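Local coordinates for protein histidine acid phosphatase (PDB 4ARU) that belongs to branch 2 of the histidine phosphatase superfamily, building a mixed beta sheet flanked by helices and joined to a largely helical region, at residues I15-V21 / T330-L336; D90-T95 / I303-D307; M168-L172 / L220-F224; F191-S197 / E211-A217; A279-S284 / L395-S399. One frame throughout, in Å; residues are numbered along the deposited sequence. Where two conformers were deposited one is given.

Interaction 1 (I15-V21 / T330-L336); sequences ILSRHGV and TPPGGAL
Two oxygens grip NH1 of Arg-18: the carbonyl of Thr-330, whose O lies 2.8 Å from NH1 of Arg-18, and the carboxylate of Glu-222, which forms a salt bridge. Arg-18, His-19 and Gly-20 make up the Arg-His-Gly signature of the histidine phosphatases, placed where strand 9-18 runs out beside antiparallel strand 335-342. NH1 approaches the carbonyl of Thr-330 in its plane, although that oxygen is tilted 34° from the guanidinium plane, so the bond is bent. The chain of Arg-18 leaves with CG anti to the backbone N (chi1 -173°) and stays extended to NE, carrying its head past the carbonyl of Pro-331 and leaving NH2 to hydrogen-bond L(+)-tartaric acid. The backbones meet as strands at Leu-16, whose N reaches O of Leu-336 at 2.8 Å, and stay paired just ahead of strand 335-342, since N of Arg-18 donates to O of Gly-334 at 2.9 Å with an N-H...O angle of 170°. A type II turn from Pro-331 to Gly-334 then brings N of Gly-333 to 2.9 Å from O of His-19. Leu-16 and Leu-336 share one face of the sheet, against helix 307-317. On the other, CG2 of Ile-15 meets CB of Ala-335 at 3.6 Å, against Tyr-64 of helix 51-70. Further along, CG2 of Val-21 packs on CB of Pro-332. A water beside the strand end donates to OG of Ser-17 at 2.8 Å and to O of Gly-333 at 2.7 Å.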
# COMPACT_ATOMS: atom_id res chain seq x y z
N ILE A 15 2.78 0.28 -11.94
CA ILE A 15 1.77 0.21 -10.94
C ILE A 15 2.33 -0.49 -9.71
O ILE A 15 2.79 -1.62 -9.84
CB ILE A 15 0.57 -0.59 -11.46
CG1 ILE A 15 0.05 0.06 -12.76
CG2 ILE A 15 -0.53 -0.69 -10.41
CD1 ILE A 15 -1.06 -0.71 -13.44
N LEU A 16 2.33 0.17 -8.57
CA LEU A 16 2.76 -0.44 -7.30
C LEU A 16 1.48 -0.64 -6.51
O LEU A 16 0.87 0.32 -6.01
CB LEU A 16 3.78 0.45 -6.55
CG LEU A 16 4.09 -0.10 -5.17
CD1 LEU A 16 4.78 -1.46 -5.23
CD2 LEU A 16 4.98 0.85 -4.41
N SER A 17 1.03 -1.88 -6.47
CA SER A 17 -0.26 -2.23 -5.92
C SER A 17 -0.14 -2.94 -4.60
O SER A 17 0.69 -3.84 -4.46
CB SER A 17 -0.99 -3.18 -6.86
OG SER A 17 -2.33 -3.40 -6.45
N ARG A 18 -1.01 -2.63 -3.64
CA ARG A 18 -1.18 -3.52 -2.50
C ARG A 18 -1.90 -4.76 -2.97
O ARG A 18 -2.74 -4.72 -3.87
CB ARG A 18 -1.98 -2.85 -1.41
CG ARG A 18 -2.09 -3.62 -0.10
CD ARG A 18 -2.83 -2.83 0.95
NE ARG A 18 -2.95 -3.64 2.16
CZ ARG A 18 -3.93 -3.57 3.03
NH1 ARG A 18 -4.87 -2.65 2.96
NH2 ARG A 18 -3.96 -4.44 4.04
N HIS A 19 -1.61 -5.89 -2.33
CA HIS A 19 -2.42 -7.07 -2.55
C HIS A 19 -3.88 -6.88 -2.17
O HIS A 19 -4.29 -5.88 -1.56
CB HIS A 19 -1.87 -8.26 -1.73
CG HIS A 19 -1.80 -7.99 -0.27
ND1 HIS A 19 -2.90 -7.91 0.55
CD2 HIS A 19 -0.73 -7.73 0.50
CE1 HIS A 19 -2.51 -7.61 1.78
NE2 HIS A 19 -1.19 -7.52 1.78
N GLY A 20 -4.68 -7.84 -2.56
CA GLY A 20 -6.08 -7.82 -2.27
C GLY A 20 -6.48 -8.21 -0.85
O GLY A 20 -5.68 -8.42 0.02
N VAL A 21 -7.78 -8.25 -0.63
CA VAL A 21 -8.38 -8.57 0.67
C VAL A 21 -7.85 -9.89 1.14
O VAL A 21 -7.93 -10.89 0.43
CB VAL A 21 -9.91 -8.57 0.61
CG1 VAL A 21 -10.50 -9.00 1.93
CG2 VAL A 21 -10.46 -7.21 0.19
N THR A 330 -4.12 3.29 2.36
CA THR A 330 -3.43 2.21 1.61
C THR A 330 -4.35 1.01 1.55
O THR A 330 -4.06 -0.05 2.13
CB THR A 330 -2.05 1.87 2.23
OG1 THR A 330 -2.18 1.67 3.63
CG2 THR A 330 -1.02 3.01 1.97
N PRO A 331 -5.49 1.10 0.86
CA PRO A 331 -6.49 0.07 0.91
C PRO A 331 -6.15 -1.18 0.09
O PRO A 331 -5.27 -1.15 -0.75
CB PRO A 331 -7.72 0.78 0.33
CG PRO A 331 -7.12 1.64 -0.71
CD PRO A 331 -5.93 2.22 -0.02
N PRO A 332 -6.82 -2.28 0.35
CA PRO A 332 -6.57 -3.52 -0.41
C PRO A 332 -6.81 -3.28 -1.89
O PRO A 332 -7.87 -2.75 -2.30
CB PRO A 332 -7.60 -4.51 0.14
CG PRO A 332 -8.16 -3.92 1.39
CD PRO A 332 -7.96 -2.43 1.30
N GLY A 333 -5.83 -3.69 -2.69
CA GLY A 333 -5.84 -3.46 -4.11
C GLY A 333 -5.59 -2.02 -4.55
O GLY A 333 -5.58 -1.73 -5.75
N GLY A 334 -5.39 -1.10 -3.62
CA GLY A 334 -5.07 0.29 -3.99
C GLY A 334 -3.65 0.37 -4.50
O GLY A 334 -2.78 -0.35 -4.03
N ALA A 335 -3.40 1.23 -5.47
CA ALA A 335 -2.13 1.24 -6.10
C ALA A 335 -1.67 2.66 -6.45
O ALA A 335 -2.52 3.49 -6.88
CB ALA A 335 -2.17 0.41 -7.35
N LEU A 336 -0.37 2.89 -6.35
CA LEU A 336 0.23 4.04 -6.96
C LEU A 336 0.48 3.72 -8.43
O LEU A 336 1.23 2.76 -8.78
CB LEU A 336 1.57 4.39 -6.33
CG LEU A 336 1.49 4.96 -4.92
CD1 LEU A 336 2.89 5.02 -4.33
CD2 LEU A 336 0.80 6.33 -4.97
O HOH W 1 -4.47 -2.58 -8.07

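Interaction 2 (D90-T95 / I303-D307); sequences DVDQRT and IAGHD. With TLA (L(+)-tartaric acid), chain B.
His-306 and Asp-90 meet with their flat groups almost perpendicular, ring and carboxylate planes standing 89° apart. NE2 of His-306 donates to OD2 of Asp-90 at 2.6 Å, the oxygen lying close to the ring plane and using its anti lone pair, the one turned away from OD1. Asp-92 also stands at the ring edge and nearly upright to it; its OD2 is 3.2 Å from CE1 of His-306. The methyl CG2 of Thr-95 comes over a ring face instead, 4.2 Å from the centroid of His-306, a CH-pi contact. Contacts at both edge and face probably limit rotation of the imidazole. His-306 and Asp-307 form the His-Asp pair found in branch 2 histidine phosphatases, at the end of strand 300-305 and the start of helix 307-317. With CG of His-306 anti to the carbonyl carbon (chi1 -52°), the ring reaches L(+)-tartaric acid, and its ND1 meets O2 at 2.7 Å in a hydrogen bond. The extended chain of Arg-94 approaches the same molecule with NE on O2 and NH2 on O1, the latter at the guanidinium edge, while His-19 and Arg-18 bind it too. Along the backbone, N of Asp-90 donates to O of Ala-304 at 3.0 Å.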
# COMPACT_ATOMS: atom_id res chain seq x y z
N ASP A 90 5.66 -10.04 -4.89
CA ASP A 90 6.39 -10.53 -3.74
C ASP A 90 6.07 -12.00 -3.52
O ASP A 90 5.14 -12.56 -4.09
CB ASP A 90 6.06 -9.71 -2.48
CG ASP A 90 7.12 -9.82 -1.38
OD1 ASP A 90 8.21 -10.41 -1.54
OD2 ASP A 90 6.79 -9.24 -0.30
N VAL A 91 6.84 -12.61 -2.65
CA VAL A 91 6.85 -14.05 -2.46
C VAL A 91 5.59 -14.65 -1.84
O VAL A 91 5.38 -15.86 -1.98
CB VAL A 91 8.05 -14.50 -1.61
CG1 VAL A 91 9.27 -14.27 -2.43
CG2 VAL A 91 8.17 -13.84 -0.25
N ASP A 92 4.81 -13.83 -1.13
CA ASP A 92 3.69 -14.35 -0.37
C ASP A 92 2.56 -14.84 -1.27
O ASP A 92 2.38 -14.40 -2.39
CB ASP A 92 3.16 -13.27 0.58
CG ASP A 92 4.21 -12.77 1.52
OD1 ASP A 92 4.81 -13.63 2.22
OD2 ASP A 92 4.49 -11.56 1.47
N GLN A 93 1.78 -15.77 -0.75
CA GLN A 93 0.60 -16.21 -1.44
C GLN A 93 -0.26 -15.00 -1.83
O GLN A 93 -0.79 -14.89 -2.96
CB GLN A 93 -0.18 -17.21 -0.56
CG GLN A 93 -1.44 -17.80 -1.20
CD GLN A 93 -2.71 -17.04 -0.96
OE1 GLN A 93 -2.72 -15.96 -0.46
NE2 GLN A 93 -3.82 -17.65 -1.37
N ARG A 94 -0.45 -14.07 -0.90
CA ARG A 94 -1.40 -12.97 -1.12
C ARG A 94 -0.95 -12.10 -2.29
O ARG A 94 -1.81 -11.59 -3.03
CB ARG A 94 -1.64 -12.18 0.16
CG ARG A 94 -0.41 -11.57 0.80
CD ARG A 94 -0.80 -10.89 2.14
NE ARG A 94 0.37 -10.47 2.89
CZ ARG A 94 1.00 -11.22 3.77
NH1 ARG A 94 0.57 -12.45 4.02
NH2 ARG A 94 2.07 -10.77 4.40
N THR A 95 0.34 -11.88 -2.43
CA THR A 95 0.87 -11.03 -3.49
C THR A 95 0.96 -11.81 -4.83
O THR A 95 0.59 -11.26 -5.87
CB THR A 95 2.26 -10.46 -3.11
OG1 THR A 95 3.07 -11.46 -2.51
CG2 THR A 95 2.13 -9.35 -2.12
N ILE A 303 3.49 -4.32 -9.98
CA ILE A 303 4.29 -4.77 -8.89
C ILE A 303 3.35 -5.02 -7.73
O ILE A 303 2.70 -4.06 -7.21
CB ILE A 303 5.39 -3.75 -8.52
CG1 ILE A 303 6.29 -3.42 -9.71
CG2 ILE A 303 6.19 -4.28 -7.33
CD1 ILE A 303 7.26 -2.28 -9.45
N ALA A 304 3.25 -6.28 -7.30
CA ALA A 304 2.28 -6.68 -6.28
C ALA A 304 3.00 -6.79 -4.94
O ALA A 304 3.73 -7.73 -4.68
CB ALA A 304 1.62 -8.03 -6.64
N GLY A 305 2.72 -5.79 -4.10
CA GLY A 305 3.35 -5.65 -2.80
C GLY A 305 2.36 -5.41 -1.66
O GLY A 305 1.25 -5.98 -1.62
N HIS A 306 2.76 -4.52 -0.75
CA HIS A 306 2.18 -4.39 0.58
C HIS A 306 1.89 -2.92 0.85
O HIS A 306 2.43 -2.01 0.18
CB HIS A 306 3.12 -4.90 1.62
CG HIS A 306 3.62 -6.28 1.34
ND1 HIS A 306 3.01 -7.42 1.82
CD2 HIS A 306 4.65 -6.71 0.57
CE1 HIS A 306 3.66 -8.48 1.39
NE2 HIS A 306 4.67 -8.08 0.65
N ASP A 307 0.96 -2.71 1.79
CA ASP A 307 0.69 -1.33 2.22
C ASP A 307 1.94 -0.58 2.64
O ASP A 307 2.10 0.60 2.30
CB ASP A 307 -0.42 -1.25 3.30
CG ASP A 307 -0.28 -2.23 4.45
OD1 ASP A 307 0.83 -2.69 4.79
OD2 ASP A 307 -1.34 -2.46 5.13
O1 TLA B . 3.05 -8.21 4.87
O11 TLA B . 2.10 -7.55 6.81
C1 TLA B . 2.09 -7.75 5.56
C2 TLA B . 0.81 -7.45 4.84
O2 TLA B . 0.93 -7.80 3.47
C3 TLA B . 0.54 -5.94 4.94
O3 TLA B . 1.66 -5.16 4.59
C4 TLA B . -0.66 -5.58 4.10
O4 TLA B . -1.78 -6.03 4.47
O41 TLA B . -0.55 -4.83 3.09

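Interaction 3 (M168-L172 / L220-F224); sequences MSSVL and LAEIF
Phe-224 pushes the CE2-CZ corner of its ring among three side chains of the facing helix: Met-168 and, about a turn further on, the consecutive Val-171 and Leu-172. Val-171 comes from the opposite direction, and its CG1 lies 3.6 Å from CE2 of Phe-224. CD2 of Leu-172 reaches the ring at its edge, near the plane, 4.1 Å from CZ of Phe-224. The sulfur completes the hollow obliquely, SD of Met-168 being 3.8 Å from CE2 of Phe-224. In return Met-168 is the bump on its own helix. Bends at chi2 (56°) and chi3 (78°) fold its end over, so that CE rests against CB of Leu-220, 3.9 Å away, and the backbone N of Ala-221, 3.7 Å away. Leu-172 and Leu-220 cross at about a right angle, with their CD1 atoms 4.0 Å apart. The axes of the two short helix segments come no nearer than 12.1 Å and are inclined at 56°, a wide gap that long side chains must bridge; no hydrogen bond crosses it. Leu-249 of helix 243-262 touches both Met-168 and Ala-221, and Phe-191 backs Met-168 and Leu-172. This is apolar helix-to-helix packing with a Met-aromatic contact, at the join of helices 162-172 and 213-229 in the largely helical region of a branch 2 histidine phosphatase.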
# COMPACT_ATOMS: atom_id res chain seq x y z
N MET A 168 -12.55 2.96 19.63
CA MET A 168 -12.06 1.57 19.48
C MET A 168 -12.47 0.77 20.73
O MET A 168 -12.92 -0.38 20.63
CB MET A 168 -10.54 1.52 19.30
CG MET A 168 -9.98 0.12 19.16
SD MET A 168 -10.69 -0.90 17.82
CE MET A 168 -9.86 -0.26 16.40
N SER A 169 -12.24 1.33 21.90
CA SER A 169 -12.67 0.67 23.15
C SER A 169 -14.13 0.26 23.15
O SER A 169 -14.44 -0.88 23.49
CB SER A 169 -12.33 1.57 24.34
OG SER A 169 -12.66 0.96 25.57
N SER A 170 -15.00 1.16 22.68
CA SER A 170 -16.43 0.89 22.68
C SER A 170 -16.79 -0.19 21.65
O SER A 170 -17.62 -1.03 21.94
CB SER A 170 -17.23 2.20 22.49
OG SER A 170 -17.10 2.73 21.19
N VAL A 171 -16.17 -0.15 20.48
CA VAL A 171 -16.40 -1.16 19.44
C VAL A 171 -15.99 -2.56 19.92
O VAL A 171 -16.70 -3.54 19.67
CB VAL A 171 -15.63 -0.78 18.16
CG1 VAL A 171 -15.54 -1.94 17.17
CG2 VAL A 171 -16.23 0.47 17.52
N LEU A 172 -14.88 -2.63 20.63
CA LEU A 172 -14.42 -3.87 21.23
C LEU A 172 -15.21 -4.30 22.44
O LEU A 172 -15.16 -5.47 22.81
CB LEU A 172 -12.94 -3.72 21.69
CG LEU A 172 -11.96 -3.49 20.55
CD1 LEU A 172 -10.65 -3.13 21.19
CD2 LEU A 172 -11.82 -4.72 19.66
N LEU A 220 -6.36 -3.54 14.49
CA LEU A 220 -7.76 -3.93 14.64
C LEU A 220 -8.58 -3.18 13.64
O LEU A 220 -9.53 -3.77 13.04
CB LEU A 220 -8.23 -3.74 16.05
CG LEU A 220 -7.39 -4.49 17.12
CD1 LEU A 220 -7.97 -4.22 18.49
CD2 LEU A 220 -7.27 -5.97 16.78
N ALA A 221 -8.34 -1.88 13.49
CA ALA A 221 -9.13 -1.09 12.57
C ALA A 221 -9.02 -1.60 11.14
O ALA A 221 -10.03 -1.66 10.43
CB ALA A 221 -8.73 0.38 12.61
N GLU A 222 -7.82 -1.97 10.74
CA GLU A 222 -7.63 -2.55 9.42
C GLU A 222 -8.35 -3.90 9.29
O GLU A 222 -8.93 -4.21 8.22
CB GLU A 222 -6.12 -2.64 9.10
CG GLU A 222 -5.80 -3.31 7.81
CD GLU A 222 -6.13 -2.51 6.57
OE1 GLU A 222 -6.35 -1.25 6.66
OE2 GLU A 222 -6.18 -3.13 5.48
N ILE A 223 -8.34 -4.70 10.35
CA ILE A 223 -9.07 -5.97 10.29
C ILE A 223 -10.58 -5.71 10.07
O ILE A 223 -11.23 -6.41 9.29
CB ILE A 223 -8.80 -6.87 11.52
CG1 ILE A 223 -7.33 -7.32 11.43
CG2 ILE A 223 -9.85 -7.98 11.61
CD1 ILE A 223 -6.83 -7.98 12.68
N PHE A 224 -11.17 -4.72 10.75
CA PHE A 224 -12.57 -4.43 10.53
C PHE A 224 -12.81 -4.02 9.08
O PHE A 224 -13.78 -4.45 8.48
CB PHE A 224 -13.05 -3.31 11.46
CG PHE A 224 -12.93 -3.62 12.94
CD1 PHE A 224 -13.05 -4.90 13.46
CD2 PHE A 224 -12.73 -2.60 13.82
CE1 PHE A 224 -12.96 -5.14 14.83
CE2 PHE A 224 -12.63 -2.83 15.20
CZ PHE A 224 -12.74 -4.09 15.70

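Interaction 4 (F191-S197 / E211-A217); sequences FSQAMPS and EGAVGLA
Ala-213 sits between Met-195 and Phe-191, its small methyl filling the space that these two larger side chains frame. CB of Ala-213 is 3.9 Å from CE2 of Phe-191 and equally far from CB of Met-195. The phenyl ring, with CG anti to the backbone N (chi1 -172°), reaches along the helix beyond Ala-213 to Ala-217, whose CB meets the ring at its edge. Met-195 crosses Leu-216 at a slant and brings SD to 3.7 Å from CD2 of Leu-216. Polar grip comes from the backbone: N of Ala-213 donates to O of Met-195 at 2.8 Å, while Asn-158 gives that carbonyl a second donor. Between the two segments the chain makes the beta hairpin of strands 198-201 and 208-211, so the contact ties its entrance to its exit, where helix 213-229 begins after the N-cap Gly-212. A water closes the hairpin base. It donates to OG of Ser-197 at 2.8 Å and to O of Glu-211, and accepts from N of Gly-215 at 3.0 Å; Asn-158 also hydrogen-bonds Ser-197. Amides of a helix's first turn have no carbonyl of a preceding turn to bond, and here one takes a carbonyl from the other segment and another a water, while methyl, thioether and phenyl groups fill the apolar side.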
# COMPACT_ATOMS: atom_id res chain seq x y z
N PHE A 191 -8.61 1.87 27.80
CA PHE A 191 -7.82 1.34 26.70
C PHE A 191 -6.54 2.13 26.52
O PHE A 191 -5.45 1.56 26.46
CB PHE A 191 -8.67 1.33 25.42
CG PHE A 191 -8.05 0.63 24.23
CD1 PHE A 191 -8.02 -0.75 24.16
CD2 PHE A 191 -7.61 1.33 23.12
CE1 PHE A 191 -7.51 -1.40 23.05
CE2 PHE A 191 -7.09 0.68 22.02
CZ PHE A 191 -7.03 -0.67 21.98
N SER A 192 -6.66 3.45 26.47
CA SER A 192 -5.49 4.31 26.30
C SER A 192 -4.51 4.24 27.51
O SER A 192 -3.30 4.11 27.30
CB SER A 192 -5.93 5.76 26.08
OG SER A 192 -4.78 6.64 25.99
N GLN A 193 -5.02 4.33 28.72
CA GLN A 193 -4.20 4.33 29.93
C GLN A 193 -3.48 2.99 30.09
O GLN A 193 -2.33 2.94 30.51
CB GLN A 193 -5.10 4.57 31.15
CG GLN A 193 -4.36 4.85 32.46
CD GLN A 193 -3.73 3.61 33.08
OE1 GLN A 193 -4.27 2.52 32.97
NE2 GLN A 193 -2.57 3.78 33.73
N ALA A 194 -4.19 1.91 29.77
CA ALA A 194 -3.65 0.56 29.91
C ALA A 194 -2.47 0.27 28.98
O ALA A 194 -1.64 -0.59 29.29
CB ALA A 194 -4.74 -0.47 29.71
N MET A 195 -2.44 0.95 27.82
CA MET A 195 -1.52 0.64 26.75
C MET A 195 -0.87 1.90 26.19
O MET A 195 -1.11 2.30 25.07
CB MET A 195 -2.21 -0.12 25.61
CG MET A 195 -2.65 -1.49 26.08
SD MET A 195 -3.49 -2.41 24.76
CE MET A 195 -5.11 -2.57 25.47
N PRO A 196 0.02 2.49 27.00
CA PRO A 196 0.77 3.63 26.48
C PRO A 196 1.58 3.32 25.23
O PRO A 196 2.04 2.18 25.05
CB PRO A 196 1.67 4.02 27.65
CG PRO A 196 1.84 2.75 28.40
CD PRO A 196 0.49 2.08 28.32
N SER A 197 1.71 4.27 24.32
CA SER A 197 2.55 4.07 23.14
C SER A 197 4.03 3.97 23.50
O SER A 197 4.51 4.67 24.42
CB SER A 197 2.35 5.22 22.11
OG SER A 197 1.11 5.16 21.47
N GLU A 211 4.32 -0.16 19.71
CA GLU A 211 3.56 -0.91 20.70
C GLU A 211 2.57 0.02 21.38
O GLU A 211 2.79 1.23 21.42
CB GLU A 211 4.49 -1.48 21.78
CG GLU A 211 5.56 -2.42 21.20
CD GLU A 211 4.98 -3.74 20.66
OE1 GLU A 211 3.88 -4.17 21.05
OE2 GLU A 211 5.67 -4.41 19.86
N GLY A 212 1.54 -0.54 21.96
CA GLY A 212 0.52 0.22 22.67
C GLY A 212 -0.77 0.41 21.92
O GLY A 212 -1.01 -0.18 20.87
N ALA A 213 -1.62 1.27 22.48
CA ALA A 213 -2.98 1.38 22.04
C ALA A 213 -3.12 1.79 20.57
O ALA A 213 -4.02 1.33 19.85
CB ALA A 213 -3.69 2.35 22.94
N VAL A 214 -2.29 2.75 20.13
CA VAL A 214 -2.40 3.23 18.75
C VAL A 214 -1.99 2.11 17.80
O VAL A 214 -2.65 1.83 16.81
CB VAL A 214 -1.60 4.55 18.50
CG1 VAL A 214 -1.61 4.89 17.03
CG2 VAL A 214 -2.14 5.68 19.35
N GLY A 215 -0.85 1.49 18.08
CA GLY A 215 -0.39 0.35 17.25
C GLY A 215 -1.39 -0.79 17.20
O GLY A 215 -1.66 -1.32 16.13
N LEU A 216 -1.93 -1.16 18.35
CA LEU A 216 -2.90 -2.25 18.39
C LEU A 216 -4.19 -1.86 17.69
O LEU A 216 -4.71 -2.59 16.84
CB LEU A 216 -3.15 -2.65 19.82
CG LEU A 216 -4.23 -3.74 20.03
CD1 LEU A 216 -3.90 -5.03 19.33
CD2 LEU A 216 -4.45 -3.95 21.50
N ALA A 217 -4.70 -0.67 17.98
CA ALA A 217 -5.91 -0.19 17.33
C ALA A 217 -5.74 -0.08 15.84
O ALA A 217 -6.69 -0.36 15.08
CB ALA A 217 -6.36 1.13 17.90
O HOH W 2 0.77 2.69 20.25

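Interaction 5 (A279-S284 / L395-S399); sequences AHALGS and LSTFS
Helix 264-282 ends in a Schellman motif that faces the first turn of helix 395-405. Gly-283 turns to a positive phi of 117°, which lets N of Ser-284 bond back to O of Ala-279 at 3.0 Å and N of Gly-283 to O of His-280, also at 3.0 Å. In the partner, N of Ser-399 donates to O of Leu-395 within the first turn of its helix. The backbones come nearest at Ser-284 and Ser-399. There the two hydroxyls join in the one hydrogen bond across the contact, OG of Ser-284 lying 2.7 Å from OG of Ser-399. Both have OG anti to the carbonyl carbon, with chi1 at -53° in Ser-284 and -64° in Ser-399, and this turns the two oxygens into the gap. Leu-395 leans over the Schellman turn: its CD2 lies 3.7 Å from O of Leu-282 and 4.0 Å from C of Gly-283, while CD1 approaches the hydroxyl of Ser-284. The remaining packing is apolar. Leu-282 and Phe-398 cross at about a right angle, CD1 of Leu-282 standing 3.9 Å from CE2 of Phe-398 and slanting toward the ring, and CB of Ala-279 touches that same ring carbon more loosely, at 4.2 Å. The contact thus joins a helix C terminus to a helix N terminus beside the mixed sheet, with Val-350 of strand 348-356 touching Leu-282, Leu-395 and Phe-398, and Phe-338 of strand 335-342 touching Leu-282 and Phe-398.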
# COMPACT_ATOMS: atom_id res chain seq x y z
N ALA A 279 11.58 4.27 -10.97
CA ALA A 279 12.20 5.33 -11.74
C ALA A 279 12.86 4.80 -13.01
O ALA A 279 12.71 5.36 -14.11
CB ALA A 279 13.23 6.06 -10.88
N HIS A 280 13.64 3.75 -12.89
CA HIS A 280 14.27 3.13 -14.02
C HIS A 280 13.24 2.71 -15.09
O HIS A 280 13.41 2.96 -16.29
CB HIS A 280 15.08 1.92 -13.57
CG HIS A 280 15.74 1.22 -14.70
ND1 HIS A 280 15.15 0.18 -15.37
CD2 HIS A 280 16.91 1.46 -15.32
CE1 HIS A 280 15.93 -0.21 -16.35
NE2 HIS A 280 17.02 0.53 -16.34
N ALA A 281 12.13 2.16 -14.62
CA ALA A 281 11.07 1.66 -15.54
C ALA A 281 10.41 2.83 -16.26
O ALA A 281 9.92 2.67 -17.37
CB ALA A 281 10.04 0.87 -14.82
N LEU A 282 10.42 4.02 -15.64
CA LEU A 282 9.83 5.22 -16.23
C LEU A 282 10.76 5.94 -17.17
O LEU A 282 10.35 6.88 -17.86
CB LEU A 282 9.35 6.17 -15.14
CG LEU A 282 8.21 5.69 -14.26
CD1 LEU A 282 8.08 6.52 -12.99
CD2 LEU A 282 6.90 5.72 -15.01
N GLY A 283 12.03 5.52 -17.16
CA GLY A 283 13.03 6.06 -18.09
C GLY A 283 14.20 6.81 -17.46
O GLY A 283 15.02 7.34 -18.20
N SER A 284 14.31 6.84 -16.13
CA SER A 284 15.45 7.47 -15.49
C SER A 284 16.71 6.74 -15.83
O SER A 284 16.72 5.51 -15.86
CB SER A 284 15.32 7.52 -13.97
OG SER A 284 14.10 8.11 -13.57
N LEU A 395 10.23 14.38 -16.23
CA LEU A 395 10.97 13.19 -15.83
C LEU A 395 12.37 13.57 -15.34
O LEU A 395 12.87 12.98 -14.37
CB LEU A 395 11.10 12.20 -17.00
CG LEU A 395 11.96 10.97 -16.70
CD1 LEU A 395 11.38 10.16 -15.57
CD2 LEU A 395 12.11 10.13 -17.95
N SER A 396 13.00 14.55 -15.97
CA SER A 396 14.34 14.97 -15.58
C SER A 396 14.33 15.46 -14.13
O SER A 396 15.25 15.19 -13.36
CB SER A 396 14.83 16.03 -16.55
OG SER A 396 13.90 17.11 -16.75
N THR A 397 13.27 16.13 -13.71
CA THR A 397 13.15 16.53 -12.32
C THR A 397 12.83 15.34 -11.42
O THR A 397 13.42 15.18 -10.34
CB THR A 397 12.08 17.65 -12.14
OG1 THR A 397 12.44 18.73 -12.96
CG2 THR A 397 11.97 18.03 -10.65
N PHE A 398 11.88 14.50 -11.81
CA PHE A 398 11.51 13.31 -11.05
C PHE A 398 12.76 12.49 -10.76
O PHE A 398 12.96 12.05 -9.60
CB PHE A 398 10.51 12.49 -11.85
CG PHE A 398 10.02 11.25 -11.13
CD1 PHE A 398 8.97 11.34 -10.22
CD2 PHE A 398 10.58 10.01 -11.37
CE1 PHE A 398 8.52 10.24 -9.54
CE2 PHE A 398 10.15 8.91 -10.68
CZ PHE A 398 9.10 9.01 -9.80
N SER A 399 13.60 12.27 -11.77
CA SER A 399 14.84 11.51 -11.61
C SER A 399 15.74 12.09 -10.55
O SER A 399 16.34 11.38 -9.77
CB SER A 399 15.60 11.45 -12.91
OG SER A 399 14.83 10.74 -13.88

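From the N terminus, strand 9-18 opens interaction 1, whose long loop closes only at 330-336. Inside it, interaction 2 runs from 90-95 to 303-307 and itself encloses interaction 3, which in turn encloses interaction 4, the shortest loop. Interactions 3 and 4 share helix 213-229 and touch, tying the helical region together; Glu-222 links it to Arg-18 of interaction 1. Interactions 1 and 2 meet through neighbouring strands 9-18 and 300-305 and at L(+)-tartaric acid. Interaction 5 opens at 279-284, before both of those close, and ends at 395-399, so it crosses them and fastens the C-terminal helix; its centre lies about 41 Å from those of interactions 3 and 4.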